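Local coordinates for protein ricin B lectin (Clostridium thermocellum, PDB 3VSF) that acts as an exo-beta-1,3-galactanase, probably splitting sugar off galactan chains with a family 43 glycoside hydrolase domain that is joined to a ricin-type sugar-binding domain, at residues Q260-Y265 with L276-N281; T361-V366 with W494-V499. One frame throughout, in Å; residues are numbered along the deposited sequence.

Contact 1 comes first along the chain and is complete before contact 2 begins. It lies in the family 43 hydrolase domain, whose five four-stranded antiparallel sheets form a five-bladed beta-propeller, and pairs strands 261-266 and 277-279, the last two of the fourth blade. Contact 2 lies in the ricin-type beta-trefoil and pairs its strand 363-367 with the closing strand 494-498. The two belong to separate domains and share no sheet: their centres are 36 Å apart and their nearest atoms about 24 Å. Yet the side chain of Asn281 is about 5 Å from that of Asn440, a galactose-binding residue of the trefoil, so the fourth blade probably borders a sugar site of the lectin domain.

Contact 1 (Q260-Y265 with L276-N281)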
ATOM      1  N   GLN A 260       7.213   4.932  -8.738  1.00 60.90           N
ATOM      2  CA  GLN A 260       7.111   5.675  -7.489  1.00 60.56           C
ATOM      3  C   GLN A 260       5.691   6.168  -7.233  1.00 63.76           C
ATOM      4  O   GLN A 260       5.191   7.041  -7.943  1.00 65.26           O
ATOM      5  CB  GLN A 260       8.075   6.864  -7.496  1.00 60.57           C
ATOM      6  CG  GLN A 260       7.991   7.742  -6.257  1.00 60.85           C
ATOM      7  CD  GLN A 260       8.495   7.041  -5.011  1.00 64.30           C
ATOM      8  OE1 GLN A 260       9.671   6.685  -4.916  1.00 61.14           O
ATOM      9  NE2 GLN A 260       7.604   6.833  -4.048  1.00 60.47           N
ATOM     10  N   ALA A 261       5.044   5.605  -6.218  1.00 61.34           N
ATOM     11  CA  ALA A 261       3.718   6.059  -5.821  1.00 56.43           C
ATOM     12  C   ALA A 261       3.826   7.360  -5.036  1.00 58.95           C
ATOM     13  O   ALA A 261       4.821   7.601  -4.354  1.00 63.12           O
ATOM     14  CB  ALA A 261       3.019   4.995  -4.993  1.00 57.16           C
ATOM     15  N   LYS A 262       2.802   8.199  -5.139  1.00 60.87           N
ATOM     16  CA  LYS A 262       2.794   9.478  -4.439  1.00 61.73           C
ATOM     17  C   LYS A 262       1.433   9.747  -3.805  1.00 62.63           C
ATOM     18  O   LYS A 262       0.460   9.052  -4.090  1.00 62.85           O
ATOM     19  CB  LYS A 262       3.165  10.614  -5.393  1.00 64.04           C
ATOM     20  CG  LYS A 262       4.531  10.457  -6.041  1.00 66.06           C
ATOM     21  CD  LYS A 262       4.864  11.643  -6.933  1.00 65.72           C
ATOM     22  CE  LYS A 262       6.229  11.479  -7.581  1.00 62.50           C
ATOM     23  NZ  LYS A 262       6.592  12.659  -8.411  1.00 62.39           N
ATOM     24  N   TYR A 263       1.372  10.756  -2.943  1.00 62.74           N
ATOM     25  CA  TYR A 263       0.123  11.116  -2.288  1.00 61.55           C
ATOM     26  C   TYR A 263       0.017  12.620  -2.075  1.00 66.03           C
ATOM     27  O   TYR A 263       1.015  13.339  -2.131  1.00 69.45           O
ATOM     28  CB  TYR A 263      -0.020  10.385  -0.949  1.00 64.40           C
ATOM     29  CG  TYR A 263       0.879  10.913   0.149  1.00 66.33           C
ATOM     30  CD1 TYR A 263       2.146  10.380   0.354  1.00 68.66           C
ATOM     31  CD2 TYR A 263       0.458  11.937   0.987  1.00 65.74           C
ATOM     32  CE1 TYR A 263       2.970  10.858   1.360  1.00 67.59           C
ATOM     33  CE2 TYR A 263       1.273  12.421   1.994  1.00 67.34           C
ATOM     34  CZ  TYR A 263       2.528  11.877   2.175  1.00 66.78           C
ATOM     35  OH  TYR A 263       3.342  12.355   3.176  1.00 64.18           O
ATOM     36  N   ALA A 264      -1.202  13.087  -1.832  1.00 64.13           N
ATOM     37  CA  ALA A 264      -1.448  14.493  -1.548  1.00 65.57           C
ATOM     38  C   ALA A 264      -2.637  14.623  -0.610  1.00 69.39           C
ATOM     39  O   ALA A 264      -3.417  13.683  -0.449  1.00 69.94           O
ATOM     40  CB  ALA A 264      -1.694  15.260  -2.833  1.00 70.29           C
ATOM     41  N   TYR A 265      -2.776  15.788   0.011  1.00 70.26           N
ATOM     42  CA  TYR A 265      -3.852  16.010   0.967  1.00 70.49           C
ATOM     43  C   TYR A 265      -4.508  17.370   0.768  1.00 73.88           C
ATOM     44  O   TYR A 265      -3.940  18.261   0.137  1.00 72.87           O
ATOM     45  CB  TYR A 265      -3.326  15.883   2.399  1.00 72.79           C
ATOM     46  CG  TYR A 265      -2.161  16.797   2.702  1.00 73.92           C
ATOM     47  CD1 TYR A 265      -2.363  18.041   3.286  1.00 73.16           C
ATOM     48  CD2 TYR A 265      -0.860  16.418   2.400  1.00 74.37           C
ATOM     49  CE1 TYR A 265      -1.301  18.879   3.562  1.00 70.75           C
ATOM     50  CE2 TYR A 265       0.207  17.250   2.673  1.00 76.08           C
ATOM     51  CZ  TYR A 265      -0.018  18.480   3.253  1.00 76.47           C
ATOM     52  OH  TYR A 265       1.043  19.310   3.527  1.00 80.37           O
ATOM     53  N   LEU A 276       2.757  16.740  -4.510  1.00 73.31           N
ATOM     54  CA  LEU A 276       2.903  15.291  -4.424  1.00 69.87           C
ATOM     55  C   LEU A 276       4.051  14.901  -3.501  1.00 74.37           C
ATOM     56  O   LEU A 276       5.153  15.441  -3.601  1.00 77.53           O
ATOM     57  CB  LEU A 276       3.111  14.680  -5.813  1.00 72.00           C
ATOM     58  CG  LEU A 276       1.923  14.698  -6.779  1.00 72.81           C
ATOM     59  CD1 LEU A 276       0.700  14.042  -6.148  1.00 68.92           C
ATOM     60  CD2 LEU A 276       1.605  16.113  -7.236  1.00 77.40           C
ATOM     61  N   TYR A 277       3.784  13.961  -2.599  1.00 73.64           N
ATOM     62  CA  TYR A 277       4.807  13.448  -1.696  1.00 67.43           C
ATOM     63  C   TYR A 277       5.026  11.958  -1.933  1.00 66.20           C
ATOM     64  O   TYR A 277       4.069  11.188  -2.016  1.00 66.40           O
ATOM     65  CB  TYR A 277       4.419  13.697  -0.239  1.00 67.00           C
ATOM     66  CG  TYR A 277       4.332  15.159   0.136  1.00 70.13           C
ATOM     67  CD1 TYR A 277       5.477  15.895   0.408  1.00 73.10           C
ATOM     68  CD2 TYR A 277       3.104  15.801   0.226  1.00 72.71           C
ATOM     69  CE1 TYR A 277       5.403  17.232   0.753  1.00 75.26           C
ATOM     70  CE2 TYR A 277       3.020  17.137   0.570  1.00 75.53           C
ATOM     71  CZ  TYR A 277       4.172  17.847   0.834  1.00 78.35           C
ATOM     72  OH  TYR A 277       4.093  19.178   1.178  1.00 77.78           O
ATOM     73  N   ASN A 278       6.288  11.557  -2.042  1.00 64.23           N
ATOM     74  CA  ASN A 278       6.627  10.164  -2.307  1.00 62.47           C
ATOM     75  C   ASN A 278       6.053   9.197  -1.272  1.00 65.99           C
ATOM     76  O   ASN A 278       6.027   9.491  -0.077  1.00 60.59           O
ATOM     77  CB  ASN A 278       8.143   9.990  -2.415  1.00 60.69           C
ATOM     78  CG  ASN A 278       8.709  10.598  -3.683  1.00 66.44           C
ATOM     79  OD1 ASN A 278       8.045  11.385  -4.358  1.00 70.26           O
ATOM     80  ND2 ASN A 278       9.941  10.232  -4.015  1.00 62.77           N
ATOM     81  N   LEU A 279       5.590   8.047  -1.750  1.00 66.15           N
ATOM     82  CA  LEU A 279       5.029   7.015  -0.887  1.00 60.97           C
ATOM     83  C   LEU A 279       5.620   5.662  -1.265  1.00 61.35           C
ATOM     84  O   LEU A 279       5.621   5.284  -2.437  1.00 61.04           O
ATOM     85  CB  LEU A 279       3.506   6.979  -1.019  1.00 66.06           C
ATOM     86  CG  LEU A 279       2.747   6.091  -0.032  1.00 64.62           C
ATOM     87  CD1 LEU A 279       2.949   6.590   1.389  1.00 60.25           C
ATOM     88  CD2 LEU A 279       1.268   6.047  -0.379  1.00 60.09           C
ATOM     89  N   GLY A 280       6.125   4.936  -0.272  1.00 61.73           N
ATOM     90  CA  GLY A 280       6.820   3.689  -0.530  1.00 56.44           C
ATOM     91  C   GLY A 280       8.147   3.965  -1.210  1.00 57.26           C
ATOM     92  O   GLY A 280       8.623   5.100  -1.205  1.00 56.15           O
ATOM     93  N   ASN A 281       8.749   2.936  -1.797  1.00 57.92           N
ATOM     94  CA  ASN A 281      10.019   3.109  -2.496  1.00 56.84           C
ATOM     95  C   ASN A 281       9.831   3.523  -3.954  1.00 60.43           C
ATOM     96  O   ASN A 281       8.772   4.017  -4.336  1.00 60.79           O
ATOM     97  CB  ASN A 281      10.882   1.848  -2.397  1.00 55.25           C
ATOM     98  CG  ASN A 281      10.265   0.657  -3.100  1.00 59.42           C
ATOM     99  OD1 ASN A 281       9.287   0.792  -3.834  1.00 64.51           O
ATOM    100  ND2 ASN A 281      10.842  -0.519  -2.884  1.00 55.76           N
TER
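Tyr263 turns one face of its ring onto Tyr277, whose CB sits 3.8 Å from the ring centroid as a CH-pi contact, displaced toward the rim. Tyr263 CG lies between its backbone N and carbonyl carbon (chi1 73°), and this torsion brings the ring over toward the neighbouring strand. The two rings themselves meet obliquely. At the edge of the Tyr263 ring, Leu279 CB approaches CD1 of Tyr263 at 3.9 Å, while at the far end Tyr263 OH is hydrogen-bonded to Leu336 N. Tyr265 completes an aromatic cluster with them: the Tyr265 and Tyr277 planes are only 13° apart, and the rings touch rim to rim, CE2 of Tyr265 to CE2 of Tyr277 at 3.5 Å. All this sits on a beta hairpin, the last two strands of the fourth propeller blade. Tyr263 and Tyr277 form a hydrogen-bonded antiparallel pair, with Tyr263 N to Tyr277 O and Tyr277 N to Tyr263 O both 2.9 Å. Strand 277-279 is outermost in the blade, and strand 261-266 also bonds inward to strand 246-251. Farther along, the side-chain amides of Gln260 and Asn278 stack, their planes 13° apart. Gln260 NE2 bonds Ala261 O at 2.9 Å, in the carbonyl plane and on a lone pair; the same oxygen takes Leu279 N (2.8 Å), so two N-H groups grip it. Alongside Asn278 runs the extended chain of Lys262, crossing Leu276 at about a right angle.

Contact 2 (T361-V366 with W494-V499); sequences TRYKLV and WKLVLV
Backbone bonds tie residues 363-366 to residues 494-498 in regular antiparallel order. Two hydrogen-bonded pairs carry the ladder. Lys364 N reaches Val497 O at 2.9 Å and Val497 N returns to Lys364 O; Val366 N then bonds Lys495 O, answered by Lys495 N to Val366 O at 2.7 Å. Beyond Leu498 the pairing slackens, and Val499 N to Arg362 O is only a weak bond. Along the ladder, CA-H groups of Tyr363, Leu365 and Trp494 also make contacts with carbonyl oxygens across the gap.

The aromatic contacts are of two kinds. Leu496 lays CD2 over one face of the Tyr363 ring, 4.2 Å from the centroid, while Leu498 runs beside the tyrosine in the same direction and brings CD1 to the ring edge, 3.5 Å from Tyr363 CE1. Trp494, the tryptophan of a QxW motif, instead offers its edge: Leu365 O lies in the indole plane, 3.5 Å from Trp494 CE3, and the indole NE1 is bonded to Ile468 O.

Purely aliphatic contacts divide between the two faces. With Tyr363 goes Leu365, whose CD2 meets Leu496 CD1 at 3.6 Å; on this side Tyr363 and Leu496 also touch Leu402, and Leu365 touches Ile459. Val366 and Val497 share the other face. In each, CG1 is anti to the backbone N (Val366 chi1 -171°), which puts CG2 anti to the carbonyl carbon, where Val366 CG2 and Val497 CG2 meet at 4.0 Å. There too Lys364 passes its CD over Val499 CG2 (3.7 Å) before its end leads away toward Asp392, a long, weak ion pair.

Across 127 intervening residues, the first and the twelfth strand of the lectin domain pair in its six-stranded barrel, the closure characteristic of a beta-trefoil.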
ATOM      1  N   THR A 361      11.447 -13.829  19.265  1.00 78.16           N
ATOM      2  CA  THR A 361      12.553 -13.747  20.214  1.00 76.25           C
ATOM      3  C   THR A 361      13.098 -12.324  20.322  1.00 75.79           C
ATOM      4  O   THR A 361      13.506 -11.727  19.326  1.00 76.36           O
ATOM      5  CB  THR A 361      13.704 -14.700  19.836  1.00 77.29           C
ATOM      6  OG1 THR A 361      13.228 -16.051  19.830  1.00 78.75           O
ATOM      7  CG2 THR A 361      14.843 -14.578  20.835  1.00 77.14           C
ATOM      8  N   ARG A 362      13.098 -11.789  21.538  1.00 72.54           N
ATOM      9  CA  ARG A 362      13.596 -10.440  21.791  1.00 71.85           C
ATOM     10  C   ARG A 362      15.089 -10.457  22.104  1.00 73.68           C
ATOM     11  O   ARG A 362      15.597 -11.414  22.688  1.00 77.44           O
ATOM     12  CB  ARG A 362      12.823  -9.802  22.946  1.00 73.66           C
ATOM     13  CG  ARG A 362      11.365  -9.501  22.634  1.00 72.17           C
ATOM     14  CD  ARG A 362      10.556  -9.353  23.912  1.00 77.90           C
ATOM     15  NE  ARG A 362       9.554  -8.293  23.820  1.00 80.50           N
ATOM     16  CZ  ARG A 362       8.329  -8.457  23.331  1.00 83.11           C
ATOM     17  NH1 ARG A 362       7.946  -9.643  22.876  1.00 82.55           N
ATOM     18  NH2 ARG A 362       7.488  -7.432  23.292  1.00 78.91           N
ATOM     19  N   TYR A 363      15.790  -9.396  21.715  1.00 69.86           N
ATOM     20  CA  TYR A 363      17.233  -9.325  21.921  1.00 67.39           C
ATOM     21  C   TYR A 363      17.699  -7.970  22.445  1.00 71.08           C
ATOM     22  O   TYR A 363      17.013  -6.958  22.296  1.00 68.60           O
ATOM     23  CB  TYR A 363      17.979  -9.635  20.622  1.00 68.65           C
ATOM     24  CG  TYR A 363      17.826 -11.053  20.125  1.00 72.49           C
ATOM     25  CD1 TYR A 363      18.574 -12.087  20.674  1.00 73.12           C
ATOM     26  CD2 TYR A 363      16.949 -11.357  19.093  1.00 71.59           C
ATOM     27  CE1 TYR A 363      18.443 -13.384  20.217  1.00 75.32           C
ATOM     28  CE2 TYR A 363      16.811 -12.651  18.629  1.00 74.33           C
ATOM     29  CZ  TYR A 363      17.561 -13.661  19.194  1.00 75.74           C
ATOM     30  OH  TYR A 363      17.427 -14.951  18.736  1.00 76.09           O
ATOM     31  N   LYS A 364      18.875  -7.971  23.062  1.00 70.72           N
ATOM     32  CA  LYS A 364      19.573  -6.748  23.428  1.00 64.95           C
ATOM     33  C   LYS A 364      20.954  -6.776  22.790  1.00 63.55           C
ATOM     34  O   LYS A 364      21.619  -7.813  22.788  1.00 67.39           O
ATOM     35  CB  LYS A 364      19.709  -6.627  24.945  1.00 67.53           C
ATOM     36  CG  LYS A 364      18.525  -5.975  25.639  1.00 72.56           C
ATOM     37  CD  LYS A 364      18.721  -5.966  27.149  1.00 79.59           C
ATOM     38  CE  LYS A 364      17.635  -5.165  27.850  1.00 81.28           C
ATOM     39  NZ  LYS A 364      17.717  -3.713  27.525  1.00 76.58           N
ATOM     40  N   LEU A 365      21.381  -5.646  22.242  1.00 61.26           N
ATOM     41  CA  LEU A 365      22.702  -5.556  21.627  1.00 62.06           C
ATOM     42  C   LEU A 365      23.666  -4.793  22.526  1.00 61.43           C
ATOM     43  O   LEU A 365      23.600  -3.569  22.627  1.00 62.04           O
ATOM     44  CB  LEU A 365      22.611  -4.904  20.247  1.00 61.97           C
ATOM     45  CG  LEU A 365      21.900  -5.746  19.183  1.00 60.90           C
ATOM     46  CD1 LEU A 365      21.766  -4.980  17.879  1.00 59.18           C
ATOM     47  CD2 LEU A 365      22.644  -7.054  18.964  1.00 64.06           C
ATOM     48  N   VAL A 366      24.564  -5.527  23.175  1.00 62.07           N
ATOM     49  CA  VAL A 366      25.483  -4.940  24.142  1.00 60.18           C
ATOM     50  C   VAL A 366      26.852  -4.665  23.528  1.00 56.61           C
ATOM     51  O   VAL A 366      27.491  -5.564  22.985  1.00 56.79           O
ATOM     52  CB  VAL A 366      25.667  -5.861  25.362  1.00 60.76           C
ATOM     53  CG1 VAL A 366      26.437  -5.141  26.455  1.00 57.94           C
ATOM     54  CG2 VAL A 366      24.315  -6.329  25.876  1.00 62.79           C
ATOM     55  N   TRP A 494      29.574  -6.246  19.121  1.00 61.03           N
ATOM     56  CA  TRP A 494      28.316  -6.294  19.859  1.00 59.13           C
ATOM     57  C   TRP A 494      27.952  -7.717  20.270  1.00 63.30           C
ATOM     58  O   TRP A 494      28.157  -8.664  19.513  1.00 63.37           O
ATOM     59  CB  TRP A 494      27.188  -5.691  19.020  1.00 55.12           C
ATOM     60  CG  TRP A 494      27.449  -4.281  18.592  1.00 51.44           C
ATOM     61  CD1 TRP A 494      28.215  -3.875  17.538  1.00 50.12           C
ATOM     62  CD2 TRP A 494      26.944  -3.089  19.205  1.00 48.27           C
ATOM     63  NE1 TRP A 494      28.220  -2.504  17.459  1.00 51.89           N
ATOM     64  CE2 TRP A 494      27.447  -1.998  18.470  1.00 48.78           C
ATOM     65  CE3 TRP A 494      26.118  -2.839  20.303  1.00 49.76           C
ATOM     66  CZ2 TRP A 494      27.150  -0.677  18.799  1.00 48.75           C
ATOM     67  CZ3 TRP A 494      25.825  -1.527  20.629  1.00 48.71           C
ATOM     68  CH2 TRP A 494      26.339  -0.464  19.880  1.00 49.45           C
ATOM     69  N   LYS A 495      27.410  -7.858  21.476  1.00 66.07           N
ATOM     70  CA  LYS A 495      26.966  -9.156  21.969  1.00 67.12           C
ATOM     71  C   LYS A 495      25.450  -9.287  21.892  1.00 67.44           C
ATOM     72  O   LYS A 495      24.715  -8.392  22.313  1.00 66.13           O
ATOM     73  CB  LYS A 495      27.444  -9.388  23.405  1.00 67.61           C
ATOM     74  CG  LYS A 495      26.732 -10.535  24.108  1.00 71.06           C
ATOM     75  CD  LYS A 495      27.434 -10.940  25.396  1.00 72.69           C
ATOM     76  CE  LYS A 495      28.713 -11.713  25.109  1.00 76.01           C
ATOM     77  NZ  LYS A 495      29.329 -12.260  26.351  1.00 74.69           N
ATOM     78  N   LEU A 496      24.988 -10.410  21.350  1.00 69.31           N
ATOM     79  CA  LEU A 496      23.561 -10.676  21.229  1.00 69.35           C
ATOM     80  C   LEU A 496      23.057 -11.395  22.479  1.00 69.15           C
ATOM     81  O   LEU A 496      23.461 -12.523  22.759  1.00 70.47           O
ATOM     82  CB  LEU A 496      23.289 -11.520  19.982  1.00 68.87           C
ATOM     83  CG  LEU A 496      21.832 -11.671  19.542  1.00 69.33           C
ATOM     84  CD1 LEU A 496      21.231 -10.314  19.220  1.00 69.57           C
ATOM     85  CD2 LEU A 496      21.732 -12.601  18.343  1.00 70.61           C
ATOM     86  N   VAL A 497      22.177 -10.736  23.226  1.00 66.75           N
ATOM     87  CA  VAL A 497      21.690 -11.280  24.490  1.00 67.46           C
ATOM     88  C   VAL A 497      20.173 -11.458  24.508  1.00 73.73           C
ATOM     89  O   VAL A 497      19.425 -10.490  24.370  1.00 73.54           O
ATOM     90  CB  VAL A 497      22.097 -10.384  25.676  1.00 69.63           C
ATOM     91  CG1 VAL A 497      21.480 -10.898  26.969  1.00 70.36           C
ATOM     92  CG2 VAL A 497      23.611 -10.312  25.793  1.00 68.03           C
ATOM     93  N   LEU A 498      19.727 -12.697  24.690  1.00 76.96           N
ATOM     94  CA  LEU A 498      18.301 -12.998  24.769  1.00 76.61           C
ATOM     95  C   LEU A 498      17.671 -12.366  26.007  1.00 74.77           C
ATOM     96  O   LEU A 498      18.308 -12.268  27.055  1.00 75.34           O
ATOM     97  CB  LEU A 498      18.063 -14.512  24.782  1.00 77.07           C
ATOM     98  CG  LEU A 498      18.200 -15.285  23.466  1.00 83.63           C
ATOM     99  CD1 LEU A 498      19.619 -15.210  22.920  1.00 83.73           C
ATOM    100  CD2 LEU A 498      17.775 -16.735  23.654  1.00 79.87           C
ATOM    101  N   VAL A 499      16.419 -11.940  25.878  1.00 76.38           N
ATOM    102  CA  VAL A 499      15.692 -11.337  26.990  1.00 79.57           C
ATOM    103  C   VAL A 499      14.243 -11.811  27.033  1.00 78.53           C
ATOM    104  O   VAL A 499      13.741 -12.389  26.070  1.00 77.53           O
ATOM    105  CB  VAL A 499      15.715  -9.800  26.918  1.00 78.87           C
ATOM    106  CG1 VAL A 499      14.742  -9.206  27.927  1.00 80.30           C
ATOM    107  CG2 VAL A 499      17.126  -9.280  27.155  1.00 79.51           C
TER